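Local coordinates for protein gamma-glutamyltranspeptidase (Streptomyces lincolnensis, PDB 6J3A) that is an LmbA-like homologue of the gamma-glutamyltranspeptidases, Ntn hydrolases that typically transfer or hydrolyse gamma-glutamyl groups, though its own reaction may differ, at residues S16-L21 against V49-L54; T421-V426 against M433-P438; A36-V41 against H122-L127. All blocks are in the same frame, centred on the assembly; numbering follows the deposited sequence.

Interaction 1. Residues S16-L21 against V49-L54; sequences SSTHWL and VVEPHL
The imidazole of His19 is overlapped by one methyl of Val50: CG2 of Val50 lies 3.6 Å from the centroid of the His19 ring and 14° off its normal, so the contact is a CH-pi interaction over the middle of that face. Both branches of Val50 make contact. With chi1 at -53°, CG2 takes the place between its backbone N and carbonyl carbon and meets the ring, while CG1, beside the N, runs obliquely to Leu21, whose CD1 is 3.4 Å from CG1 of Val50. The two nitrogens of the ring have separate tasks. ND1 of His19 receives a weak capping bond from the backbone N of Leu21 (3.4 Å), arriving in the ring plane, His19 holding the N-cap position of helix 20-31. NE2 of His19 is 2.9 Å from the O of a water, which in turn donates to the carbonyl O of Val50. Here the turn from strand 13-17 into helix 20-31 meets the C-terminal end of helix 36-50, within the alpha-beta-beta-alpha layering of the Ntn hydrolases. Glu51, the next residue after Val50, reaches out along an extended chain, and its OE2 accepts from OG1 of Thr18 at 2.7 Å, met on the syn side and 16° out of the carboxylate plane. The same OE2 of Glu51 also rests 3.4 Å from CB of His19. An alanine at Glu51 would lack the carboxylate, and is likely to leave the Thr18 hydroxyl without this acceptor and to open a gap beside CB of His19. Leu21 also packs on Tyr137 of helix 127-140, and the neighbouring Trp20 donates from NE1 to the carbonyl O of Gln9 of the second subunit.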
ATOM      1  N   SER A  16      -0.715  -0.668 -10.104  1.00 28.17           N
ATOM      2  CA  SER A  16      -1.040   0.613  -9.507  1.00 28.25           C
ATOM      3  C   SER A  16      -2.348   1.162 -10.082  1.00 29.63           C
ATOM      4  O   SER A  16      -2.424   1.464 -11.275  1.00 31.63           O
ATOM      5  CB  SER A  16       0.098   1.599  -9.729  1.00 28.20           C
ATOM      6  OG  SER A  16      -0.098   2.756  -8.940  1.00 28.07           O
ATOM      7  N   SER A  17      -3.356   1.282  -9.211  1.00 30.04           N
ATOM      8  CA  SER A  17      -4.684   1.806  -9.534  1.00 29.67           C
ATOM      9  C   SER A  17      -5.008   3.041  -8.732  1.00 29.42           C
ATOM     10  O   SER A  17      -4.269   3.445  -7.829  1.00 28.85           O
ATOM     11  CB  SER A  17      -5.775   0.777  -9.218  1.00 30.13           C
ATOM     12  OG  SER A  17      -5.823  -0.217 -10.203  1.00 33.16           O
ATOM     13  N   THR A  18      -6.155   3.612  -9.083  1.00 29.40           N
ATOM     14  CA  THR A  18      -6.827   4.640  -8.295  1.00 29.83           C
ATOM     15  C   THR A  18      -7.746   4.053  -7.215  1.00 30.14           C
ATOM     16  O   THR A  18      -8.450   4.818  -6.557  1.00 31.80           O
ATOM     17  CB  THR A  18      -7.664   5.585  -9.202  1.00 28.76           C
ATOM     18  OG1 THR A  18      -8.526   4.817 -10.053  1.00 27.75           O
ATOM     19  CG2 THR A  18      -6.761   6.448 -10.050  1.00 27.70           C
ATOM     20  N   HIS A  19      -7.731   2.722  -7.035  1.00 29.75           N
ATOM     21  CA  HIS A  19      -8.506   2.020  -6.004  1.00 29.43           C
ATOM     22  C   HIS A  19      -7.911   0.657  -5.633  1.00 29.30           C
ATOM     23  O   HIS A  19      -7.703  -0.205  -6.495  1.00 30.53           O
ATOM     24  CB  HIS A  19      -9.939   1.812  -6.462  1.00 29.80           C
ATOM     25  CG  HIS A  19     -10.920   1.694  -5.340  1.00 29.79           C
ATOM     26  ND1 HIS A  19     -10.931   0.631  -4.464  1.00 29.69           N
ATOM     27  CD2 HIS A  19     -11.942   2.499  -4.968  1.00 30.33           C
ATOM     28  CE1 HIS A  19     -11.912   0.789  -3.595  1.00 30.13           C
ATOM     29  NE2 HIS A  19     -12.539   1.917  -3.876  1.00 30.76           N
ATOM     30  N   TRP A  20      -7.693   0.461  -4.335  1.00 28.31           N
ATOM     31  CA  TRP A  20      -6.968  -0.706  -3.805  1.00 27.50           C
ATOM     32  C   TRP A  20      -7.618  -2.050  -4.180  1.00 27.13           C
ATOM     33  O   TRP A  20      -6.922  -3.029  -4.444  1.00 27.39           O
ATOM     34  CB  TRP A  20      -6.792  -0.595  -2.270  1.00 26.42           C
ATOM     35  CG  TRP A  20      -8.066  -0.746  -1.497  1.00 26.15           C
ATOM     36  CD1 TRP A  20      -8.638  -1.914  -1.072  1.00 25.56           C
ATOM     37  CD2 TRP A  20      -8.938   0.307  -1.067  1.00 26.36           C
ATOM     38  NE1 TRP A  20      -9.816  -1.656  -0.416  1.00 25.42           N
ATOM     39  CE2 TRP A  20     -10.028  -0.302  -0.401  1.00 26.15           C
ATOM     40  CE3 TRP A  20      -8.915   1.703  -1.195  1.00 26.25           C
ATOM     41  CZ2 TRP A  20     -11.082   0.444   0.151  1.00 26.27           C
ATOM     42  CZ3 TRP A  20      -9.962   2.442  -0.647  1.00 26.56           C
ATOM     43  CH2 TRP A  20     -11.029   1.810   0.019  1.00 26.20           C
ATOM     44  N   LEU A  21      -8.949  -2.074  -4.184  1.00 26.65           N
ATOM     45  CA  LEU A  21      -9.718  -3.258  -4.537  1.00 26.41           C
ATOM     46  C   LEU A  21      -9.407  -3.701  -5.963  1.00 26.01           C
ATOM     47  O   LEU A  21      -9.278  -4.899  -6.240  1.00 24.40           O
ATOM     48  CB  LEU A  21     -11.222  -2.984  -4.386  1.00 26.81           C
ATOM     49  CG  LEU A  21     -11.811  -2.769  -2.978  1.00 26.83           C
ATOM     50  CD1 LEU A  21     -13.273  -2.375  -3.088  1.00 26.94           C
ATOM     51  CD2 LEU A  21     -11.695  -3.993  -2.088  1.00 26.70           C
ATOM     52  N   VAL A  49     -17.265  -1.133 -10.637  1.00 28.07           N
ATOM     53  CA  VAL A  49     -18.012  -1.438  -9.417  1.00 27.42           C
ATOM     54  C   VAL A  49     -17.620  -0.550  -8.242  1.00 27.22           C
ATOM     55  O   VAL A  49     -18.488  -0.149  -7.471  1.00 27.75           O
ATOM     56  CB  VAL A  49     -17.851  -2.925  -9.022  1.00 27.03           C
ATOM     57  CG1 VAL A  49     -18.647  -3.252  -7.766  1.00 27.27           C
ATOM     58  CG2 VAL A  49     -18.314  -3.834 -10.152  1.00 26.97           C
ATOM     59  N   VAL A  50     -16.328  -0.251  -8.106  1.00 27.16           N
ATOM     60  CA  VAL A  50     -15.822   0.475  -6.929  1.00 27.09           C
ATOM     61  C   VAL A  50     -15.588   1.967  -7.132  1.00 26.98           C
ATOM     62  O   VAL A  50     -15.353   2.675  -6.157  1.00 25.49           O
ATOM     63  CB  VAL A  50     -14.559  -0.186  -6.339  1.00 27.67           C
ATOM     64  CG1 VAL A  50     -14.830  -1.666  -6.072  1.00 27.28           C
ATOM     65  CG2 VAL A  50     -13.333   0.008  -7.233  1.00 27.83           C
ATOM     66  N   GLU A  51     -15.647   2.430  -8.382  1.00 28.94           N
ATOM     67  CA  GLU A  51     -15.642   3.860  -8.700  1.00 30.23           C
ATOM     68  C   GLU A  51     -16.725   4.211  -9.738  1.00 30.51           C
ATOM     69  O   GLU A  51     -16.430   4.818 -10.772  1.00 33.16           O
ATOM     70  CB  GLU A  51     -14.265   4.286  -9.209  1.00 31.58           C
ATOM     71  CG  GLU A  51     -13.124   3.973  -8.257  1.00 33.34           C
ATOM     72  CD  GLU A  51     -11.857   4.755  -8.566  1.00 34.98           C
ATOM     73  OE1 GLU A  51     -11.910   6.003  -8.573  1.00 38.41           O
ATOM     74  OE2 GLU A  51     -10.803   4.128  -8.787  1.00 34.33           O
ATOM     75  N   PRO A  52     -17.993   3.864  -9.456  1.00 29.78           N
ATOM     76  CA  PRO A  52     -19.092   4.112 -10.398  1.00 29.81           C
ATOM     77  C   PRO A  52     -19.493   5.584 -10.526  1.00 29.09           C
ATOM     78  O   PRO A  52     -20.194   5.950 -11.454  1.00 29.37           O
ATOM     79  CB  PRO A  52     -20.238   3.314  -9.790  1.00 29.77           C
ATOM     80  CG  PRO A  52     -19.994   3.420  -8.330  1.00 29.79           C
ATOM     81  CD  PRO A  52     -18.499   3.305  -8.193  1.00 29.85           C
ATOM     82  N   HIS A  53     -19.111   6.383  -9.542  1.00 28.35           N
ATOM     83  CA  HIS A  53     -19.067   7.850  -9.635  1.00 28.39           C
ATOM     84  C   HIS A  53     -17.987   8.434 -10.561  1.00 28.32           C
ATOM     85  O   HIS A  53     -17.974   9.649 -10.787  1.00 28.12           O
ATOM     86  CB  HIS A  53     -18.867   8.442  -8.232  1.00 28.28           C
ATOM     87  CG  HIS A  53     -17.575   8.046  -7.583  1.00 28.18           C
ATOM     88  ND1 HIS A  53     -16.725   8.958  -7.001  1.00 28.44           N
ATOM     89  CD2 HIS A  53     -16.979   6.837  -7.443  1.00 27.95           C
ATOM     90  CE1 HIS A  53     -15.675   8.324  -6.510  1.00 28.46           C
ATOM     91  NE2 HIS A  53     -15.803   7.036  -6.771  1.00 28.13           N
ATOM     92  N   LEU A  54     -17.067   7.589 -11.037  1.00 28.00           N
ATOM     93  CA  LEU A  54     -15.949   8.013 -11.887  1.00 26.97           C
ATOM     94  C   LEU A  54     -15.761   7.223 -13.187  1.00 26.66           C
ATOM     95  O   LEU A  54     -15.035   7.677 -14.070  1.00 26.90           O
ATOM     96  CB  LEU A  54     -14.661   8.016 -11.065  1.00 26.90           C
ATOM     97  CG  LEU A  54     -14.606   9.074  -9.950  1.00 27.43           C
ATOM     98  CD1 LEU A  54     -13.395   8.846  -9.062  1.00 27.90           C
ATOM     99  CD2 LEU A  54     -14.569  10.498 -10.484  1.00 27.54           C
TER
HETATM  100  O   HOH W   1     -15.341   2.719  -3.485  1.00 34.58           O

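Interaction 2. Residues T421-V426 against M433-P438; sequences TCHLDV and MVAATP
Thr421 lies beside Thr437 and Pro438, and its side chain divides between an apolar and a polar branch. From CB, which is 4.2 Å from O of Pro438, the methyl CG2 extends to within 3.4 Å of CG2 of Thr437, the two side chains meeting at a slant. The same methyl passes 3.5 Å from O of Pro438. The torsion explains this division: chi1 of -58° puts CG2 anti to the backbone N and leaves OG1 beside that N, where it is hydrogen-bonded to OG of Ser439. One residue on, N of Cys422 donates to O of Pro438 (2.8 Å, 163° at the hydrogen), almost in line with the carbonyl bond. Further along, the axes of strands 424-426 and 433-436 run antiparallel, at 176°, with Leu424 and Ala436, then Val426 and Val434, as hydrogen-bonded pairs and Asp425 with Ala435 as the non-hydrogen-bonded pair between them. On the face carrying Leu424 and Val426, CD2 of Leu424 lies 3.8 Å from CB of Ala436, and CB of Val426 lies 3.6 Å from CG1 of Val434, these two valines side by side. Helix 36-50 covers that face, whereas Asp425, on the other, packs on Cys590 and Val592 of strand 590-594. Thr421 is the first residue modelled after the unmodelled residues 384-420, consistent with the new N-terminus that gamma-glutamyltranspeptidases form by self-cleavage, followed here by the antiparallel hairpin 424-428/433-436 of an Ntn-hydrolase sandwich.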
ATOM      1  N   THR A 421     -12.900   9.884 -13.971  1.00 32.10           N
ATOM      2  CA  THR A 421     -11.957   8.941 -14.563  1.00 31.61           C
ATOM      3  C   THR A 421     -11.231   8.073 -13.510  1.00 31.06           C
ATOM      4  O   THR A 421     -11.021   8.492 -12.367  1.00 30.86           O
ATOM      5  CB  THR A 421     -10.952   9.708 -15.441  1.00 32.33           C
ATOM      6  OG1 THR A 421     -11.676  10.426 -16.454  1.00 33.07           O
ATOM      7  CG2 THR A 421      -9.936   8.781 -16.086  1.00 32.45           C
ATOM      8  N   CYS A 422     -10.877   6.858 -13.925  1.00 30.16           N
ATOM      9  CA  CYS A 422      -9.981   5.961 -13.183  1.00 29.23           C
ATOM     10  C   CYS A 422      -8.685   5.707 -13.955  1.00 28.20           C
ATOM     11  O   CYS A 422      -8.551   6.091 -15.120  1.00 28.82           O
ATOM     12  CB  CYS A 422     -10.683   4.632 -12.930  1.00 29.42           C
ATOM     13  SG  CYS A 422     -12.281   4.837 -12.117  1.00 30.14           S
ATOM     14  N   HIS A 423      -7.730   5.056 -13.299  1.00 26.91           N
ATOM     15  CA  HIS A 423      -6.525   4.579 -13.979  1.00 26.30           C
ATOM     16  C   HIS A 423      -5.987   3.291 -13.378  1.00 26.32           C
ATOM     17  O   HIS A 423      -6.129   3.060 -12.182  1.00 26.90           O
ATOM     18  CB  HIS A 423      -5.425   5.634 -13.960  1.00 26.15           C
ATOM     19  CG  HIS A 423      -4.319   5.347 -14.924  1.00 25.44           C
ATOM     20  ND1 HIS A 423      -3.175   4.661 -14.575  1.00 24.91           N
ATOM     21  CD2 HIS A 423      -4.202   5.627 -16.239  1.00 24.77           C
ATOM     22  CE1 HIS A 423      -2.400   4.547 -15.637  1.00 24.29           C
ATOM     23  NE2 HIS A 423      -3.002   5.112 -16.660  1.00 24.69           N
ATOM     24  N   LEU A 424      -5.386   2.452 -14.220  1.00 25.70           N
ATOM     25  CA  LEU A 424      -4.602   1.329 -13.731  1.00 26.31           C
ATOM     26  C   LEU A 424      -3.393   1.058 -14.637  1.00 26.53           C
ATOM     27  O   LEU A 424      -3.462   1.276 -15.853  1.00 27.20           O
ATOM     28  CB  LEU A 424      -5.468   0.082 -13.524  1.00 26.27           C
ATOM     29  CG  LEU A 424      -5.783  -0.846 -14.690  1.00 26.58           C
ATOM     30  CD1 LEU A 424      -6.455  -2.096 -14.162  1.00 26.59           C
ATOM     31  CD2 LEU A 424      -6.685  -0.154 -15.689  1.00 26.80           C
ATOM     32  N   ASP A 425      -2.288   0.633 -14.016  1.00 26.15           N
ATOM     33  CA  ASP A 425      -1.070   0.190 -14.711  1.00 26.32           C
ATOM     34  C   ASP A 425      -0.730  -1.202 -14.240  1.00 25.78           C
ATOM     35  O   ASP A 425      -0.936  -1.513 -13.071  1.00 24.58           O
ATOM     36  CB  ASP A 425       0.135   1.050 -14.346  1.00 27.02           C
ATOM     37  CG  ASP A 425      -0.078   2.503 -14.610  1.00 27.45           C
ATOM     38  OD1 ASP A 425      -0.093   2.865 -15.807  1.00 29.29           O
ATOM     39  OD2 ASP A 425      -0.199   3.279 -13.642  1.00 25.36           O
ATOM     40  N   VAL A 426      -0.181  -2.025 -15.130  1.00 25.20           N
ATOM     41  CA  VAL A 426       0.325  -3.348 -14.743  1.00 25.37           C
ATOM     42  C   VAL A 426       1.648  -3.638 -15.440  1.00 26.08           C
ATOM     43  O   VAL A 426       1.838  -3.277 -16.590  1.00 26.87           O
ATOM     44  CB  VAL A 426      -0.663  -4.495 -15.061  1.00 24.53           C
ATOM     45  CG1 VAL A 426      -0.176  -5.815 -14.457  1.00 24.42           C
ATOM     46  CG2 VAL A 426      -2.057  -4.177 -14.543  1.00 24.31           C
ATOM     47  N   MET A 433       3.886  -4.580 -20.228  1.00 28.15           N
ATOM     48  CA  MET A 433       3.301  -3.451 -19.511  1.00 29.00           C
ATOM     49  C   MET A 433       2.008  -3.030 -20.162  1.00 29.46           C
ATOM     50  O   MET A 433       1.777  -3.300 -21.351  1.00 31.03           O
ATOM     51  CB  MET A 433       4.241  -2.258 -19.473  1.00 29.58           C
ATOM     52  CG  MET A 433       5.618  -2.594 -18.949  1.00 30.28           C
ATOM     53  SD  MET A 433       6.691  -1.152 -18.957  1.00 31.26           S
ATOM     54  CE  MET A 433       6.333  -0.505 -17.341  1.00 31.61           C
ATOM     55  N   VAL A 434       1.177  -2.362 -19.366  1.00 28.60           N
ATOM     56  CA  VAL A 434      -0.092  -1.800 -19.823  1.00 27.94           C
ATOM     57  C   VAL A 434      -0.418  -0.538 -18.994  1.00 27.18           C
ATOM     58  O   VAL A 434      -0.119  -0.477 -17.809  1.00 27.32           O
ATOM     59  CB  VAL A 434      -1.210  -2.866 -19.779  1.00 27.65           C
ATOM     60  CG1 VAL A 434      -1.591  -3.227 -18.355  1.00 28.06           C
ATOM     61  CG2 VAL A 434      -2.417  -2.422 -20.572  1.00 28.24           C
ATOM     62  N   ALA A 435      -0.986   0.478 -19.635  1.00 27.05           N
ATOM     63  CA  ALA A 435      -1.449   1.694 -18.944  1.00 26.90           C
ATOM     64  C   ALA A 435      -2.782   2.101 -19.558  1.00 26.66           C
ATOM     65  O   ALA A 435      -2.856   2.340 -20.766  1.00 26.53           O
ATOM     66  CB  ALA A 435      -0.439   2.824 -19.078  1.00 26.79           C
ATOM     67  N   ALA A 436      -3.829   2.167 -18.739  1.00 26.13           N
ATOM     68  CA  ALA A 436      -5.180   2.441 -19.236  1.00 25.89           C
ATOM     69  C   ALA A 436      -5.831   3.499 -18.383  1.00 26.19           C
ATOM     70  O   ALA A 436      -5.680   3.497 -17.166  1.00 26.56           O
ATOM     71  CB  ALA A 436      -6.023   1.177 -19.223  1.00 25.68           C
ATOM     72  N   THR A 437      -6.594   4.371 -19.030  1.00 26.42           N
ATOM     73  CA  THR A 437      -7.302   5.450 -18.359  1.00 26.10           C
ATOM     74  C   THR A 437      -8.789   5.287 -18.652  1.00 26.10           C
ATOM     75  O   THR A 437      -9.306   5.955 -19.529  1.00 26.85           O
ATOM     76  CB  THR A 437      -6.763   6.809 -18.857  1.00 26.16           C
ATOM     77  OG1 THR A 437      -5.365   6.897 -18.569  1.00 24.83           O
ATOM     78  CG2 THR A 437      -7.454   7.985 -18.191  1.00 26.04           C
ATOM     79  N   PRO A 438      -9.480   4.365 -17.945  1.00 26.69           N
ATOM     80  CA  PRO A 438     -10.909   4.199 -18.198  1.00 27.22           C
ATOM     81  C   PRO A 438     -11.774   5.239 -17.495  1.00 27.56           C
ATOM     82  O   PRO A 438     -11.461   5.671 -16.389  1.00 27.84           O
ATOM     83  CB  PRO A 438     -11.202   2.798 -17.663  1.00 26.92           C
ATOM     84  CG  PRO A 438     -10.228   2.632 -16.566  1.00 26.91           C
ATOM     85  CD  PRO A 438      -8.981   3.319 -17.034  1.00 26.67           C
TER

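Interaction 3. Residues A36-V41 against H122-L127; sequences AYDAAV and HGTKPL
Within the helical layer of this Ntn-type fold, the loop joining helix 111-122 to helix 127-140 is fastened to the first turn of helix 36-50 by the carboxylate of Asp38. Two backbone donors converge on OD1 of Asp38. N of Thr124 lies 2.9 Å from OD1 of Asp38 and uses its syn lone pair, while N of Lys125, also 2.9 Å from this OD1, comes from above the carboxylate plane, 39° out of it. The other oxygen takes the hydroxyl: OG1 of Thr124 donates to OD2 of Asp38 at 2.7 Å, on the syn side. Both oxygens are thus gripped, which fixes the rotation of the carboxylate. Gly123 passes close by, its CA 3.4 Å from OD1 of Asp38, and a CB there would collide with that oxygen. Lys125 lays its CB and CG against Asp38, but its chain bends away and NZ bonds to O of Asp32. One residue before Asp38, Tyr37 meets His122 in an edge-to-face pair, the edge of the imidazole toward the phenol face, with centroids 5.6 Å apart and planes at 61°. CB of His122 lies 3.6 Å from CD2 of Tyr37, and near the plane of the phenol ring, at its edge, O of His122 is 3.4 Å from that same CD2.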
ATOM      1  N   ALA A  36      -0.208  -9.294 -17.680  1.00 27.75           N
ATOM      2  CA  ALA A  36      -0.571  -7.899 -17.380  1.00 27.74           C
ATOM      3  C   ALA A  36      -1.908  -7.486 -17.987  1.00 28.05           C
ATOM      4  O   ALA A  36      -2.614  -6.634 -17.447  1.00 27.58           O
ATOM      5  CB  ALA A  36       0.526  -6.948 -17.842  1.00 26.97           C
ATOM      6  N   TYR A  37      -2.245  -8.110 -19.109  1.00 28.85           N
ATOM      7  CA  TYR A  37      -3.450  -7.787 -19.857  1.00 30.02           C
ATOM      8  C   TYR A  37      -4.660  -8.454 -19.214  1.00 30.26           C
ATOM      9  O   TYR A  37      -5.647  -7.770 -18.947  1.00 31.84           O
ATOM     10  CB  TYR A  37      -3.258  -8.118 -21.351  1.00 30.35           C
ATOM     11  CG  TYR A  37      -1.956  -7.509 -21.837  1.00 31.33           C
ATOM     12  CD1 TYR A  37      -1.741  -6.131 -21.762  1.00 31.85           C
ATOM     13  CD2 TYR A  37      -0.899  -8.308 -22.257  1.00 32.50           C
ATOM     14  CE1 TYR A  37      -0.532  -5.570 -22.144  1.00 32.19           C
ATOM     15  CE2 TYR A  37       0.312  -7.753 -22.643  1.00 33.05           C
ATOM     16  CZ  TYR A  37       0.490  -6.383 -22.581  1.00 32.99           C
ATOM     17  OH  TYR A  37       1.690  -5.833 -22.967  1.00 34.57           O
ATOM     18  N   ASP A  38      -4.570  -9.757 -18.929  1.00 29.45           N
ATOM     19  CA  ASP A  38      -5.573 -10.432 -18.097  1.00 28.56           C
ATOM     20  C   ASP A  38      -5.855  -9.598 -16.848  1.00 28.25           C
ATOM     21  O   ASP A  38      -7.010  -9.345 -16.485  1.00 27.96           O
ATOM     22  CB  ASP A  38      -5.073 -11.785 -17.623  1.00 29.35           C
ATOM     23  CG  ASP A  38      -4.857 -12.757 -18.742  1.00 30.49           C
ATOM     24  OD1 ASP A  38      -5.789 -12.980 -19.531  1.00 30.28           O
ATOM     25  OD2 ASP A  38      -3.750 -13.337 -18.830  1.00 32.87           O
ATOM     26  N   ALA A  39      -4.778  -9.181 -16.196  1.00 27.26           N
ATOM     27  CA  ALA A  39      -4.868  -8.451 -14.944  1.00 27.34           C
ATOM     28  C   ALA A  39      -5.637  -7.156 -15.107  1.00 27.01           C
ATOM     29  O   ALA A  39      -6.552  -6.870 -14.343  1.00 27.58           O
ATOM     30  CB  ALA A  39      -3.477  -8.160 -14.411  1.00 27.57           C
ATOM     31  N   ALA A  40      -5.258  -6.386 -16.116  1.00 26.83           N
ATOM     32  CA  ALA A  40      -5.848  -5.075 -16.338  1.00 26.81           C
ATOM     33  C   ALA A  40      -7.339  -5.151 -16.678  1.00 26.84           C
ATOM     34  O   ALA A  40      -8.118  -4.288 -16.256  1.00 25.37           O
ATOM     35  CB  ALA A  40      -5.097  -4.353 -17.431  1.00 26.89           C
ATOM     36  N   VAL A  41      -7.726  -6.175 -17.439  1.00 27.00           N
ATOM     37  CA  VAL A  41      -9.134  -6.419 -17.736  1.00 28.15           C
ATOM     38  C   VAL A  41      -9.901  -6.620 -16.428  1.00 27.83           C
ATOM     39  O   VAL A  41     -10.880  -5.916 -16.170  1.00 28.41           O
ATOM     40  CB  VAL A  41      -9.336  -7.617 -18.692  1.00 29.72           C
ATOM     41  CG1 VAL A  41     -10.819  -7.956 -18.841  1.00 30.82           C
ATOM     42  CG2 VAL A  41      -8.772  -7.295 -20.069  1.00 29.79           C
ATOM     43  N   HIS A 122      -4.200 -10.315 -26.465  1.00 35.07           N
ATOM     44  CA  HIS A 122      -3.015 -10.311 -25.584  1.00 34.95           C
ATOM     45  C   HIS A 122      -3.150 -11.023 -24.235  1.00 35.03           C
ATOM     46  O   HIS A 122      -2.161 -11.180 -23.522  1.00 35.45           O
ATOM     47  CB  HIS A 122      -2.575  -8.869 -25.364  1.00 34.79           C
ATOM     48  CG  HIS A 122      -2.280  -8.147 -26.636  1.00 34.84           C
ATOM     49  ND1 HIS A 122      -1.043  -8.188 -27.238  1.00 34.95           N
ATOM     50  CD2 HIS A 122      -3.072  -7.406 -27.447  1.00 35.34           C
ATOM     51  CE1 HIS A 122      -1.079  -7.484 -28.356  1.00 35.43           C
ATOM     52  NE2 HIS A 122      -2.298  -6.998 -28.505  1.00 35.29           N
ATOM     53  N   GLY A 123      -4.355 -11.462 -23.895  1.00 34.38           N
ATOM     54  CA  GLY A 123      -4.590 -12.196 -22.665  1.00 34.42           C
ATOM     55  C   GLY A 123      -4.501 -13.700 -22.861  1.00 35.72           C
ATOM     56  O   GLY A 123      -4.407 -14.195 -23.986  1.00 35.22           O
ATOM     57  N   THR A 124      -4.564 -14.408 -21.737  1.00 36.85           N
ATOM     58  CA  THR A 124      -4.501 -15.876 -21.668  1.00 36.87           C
ATOM     59  C   THR A 124      -5.662 -16.543 -20.918  1.00 37.58           C
ATOM     60  O   THR A 124      -5.844 -17.765 -21.029  1.00 37.11           O
ATOM     61  CB  THR A 124      -3.199 -16.315 -20.977  1.00 37.19           C
ATOM     62  OG1 THR A 124      -3.188 -15.855 -19.617  1.00 37.41           O
ATOM     63  CG2 THR A 124      -1.997 -15.747 -21.711  1.00 37.28           C
ATOM     64  N   LYS A 125      -6.438 -15.753 -20.168  1.00 37.21           N
ATOM     65  CA  LYS A 125      -7.519 -16.265 -19.324  1.00 38.14           C
ATOM     66  C   LYS A 125      -8.901 -16.080 -19.960  1.00 36.88           C
ATOM     67  O   LYS A 125      -9.088 -15.171 -20.779  1.00 36.93           O
ATOM     68  CB  LYS A 125      -7.488 -15.578 -17.958  1.00 40.06           C
ATOM     69  CG  LYS A 125      -6.217 -15.871 -17.177  1.00 42.30           C
ATOM     70  CD  LYS A 125      -6.352 -15.569 -15.687  1.00 43.90           C
ATOM     71  CE  LYS A 125      -6.568 -16.834 -14.871  1.00 45.79           C
ATOM     72  NZ  LYS A 125      -5.312 -17.638 -14.767  1.00 45.67           N
ATOM     73  N   PRO A 126      -9.874 -16.943 -19.593  1.00 36.33           N
ATOM     74  CA  PRO A 126     -11.239 -16.739 -20.083  1.00 35.84           C
ATOM     75  C   PRO A 126     -11.941 -15.566 -19.407  1.00 35.55           C
ATOM     76  O   PRO A 126     -11.551 -15.138 -18.316  1.00 35.40           O
ATOM     77  CB  PRO A 126     -11.958 -18.059 -19.746  1.00 35.60           C
ATOM     78  CG  PRO A 126     -10.914 -18.984 -19.210  1.00 36.33           C
ATOM     79  CD  PRO A 126      -9.795 -18.125 -18.717  1.00 36.35           C
ATOM     80  N   LEU A 127     -12.984 -15.081 -20.068  1.00 35.28           N
ATOM     81  CA  LEU A 127     -13.769 -13.948 -19.599  1.00 36.18           C
ATOM     82  C   LEU A 127     -14.248 -14.170 -18.179  1.00 35.81           C
ATOM     83  O   LEU A 127     -14.157 -13.282 -17.337  1.00 36.45           O
ATOM     84  CB  LEU A 127     -14.995 -13.741 -20.505  1.00 37.74           C
ATOM     85  CG  LEU A 127     -15.361 -12.321 -20.958  1.00 38.69           C
ATOM     86  CD1 LEU A 127     -16.870 -12.232 -21.131  1.00 39.88           C
ATOM     87  CD2 LEU A 127     -14.875 -11.217 -20.031  1.00 38.49           C
TER

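Interactions 1 and 2 share a sheet, strands 13-17 and 424-428 being neighbours: O of Ser16 lies 2.9 Å from N of Asp425 and N of Thr18 lies 3.1 Å from O of His423, both probable hydrogen bonds. Their centres are 11 Å apart, and CB of Glu51 packs 3.6 Å from SG of Cys422, next to Thr421, the probable N-terminal threonine of the processed chain. Interaction 3 is joined to interaction 2, its centre 14 Å away, by a probable hydrogen bond of 3.0 Å between OH of Tyr37 and O of Met433. Interactions 1 and 3 do not touch, their nearest atoms about 8 Å apart, but helix 36-50 serves both.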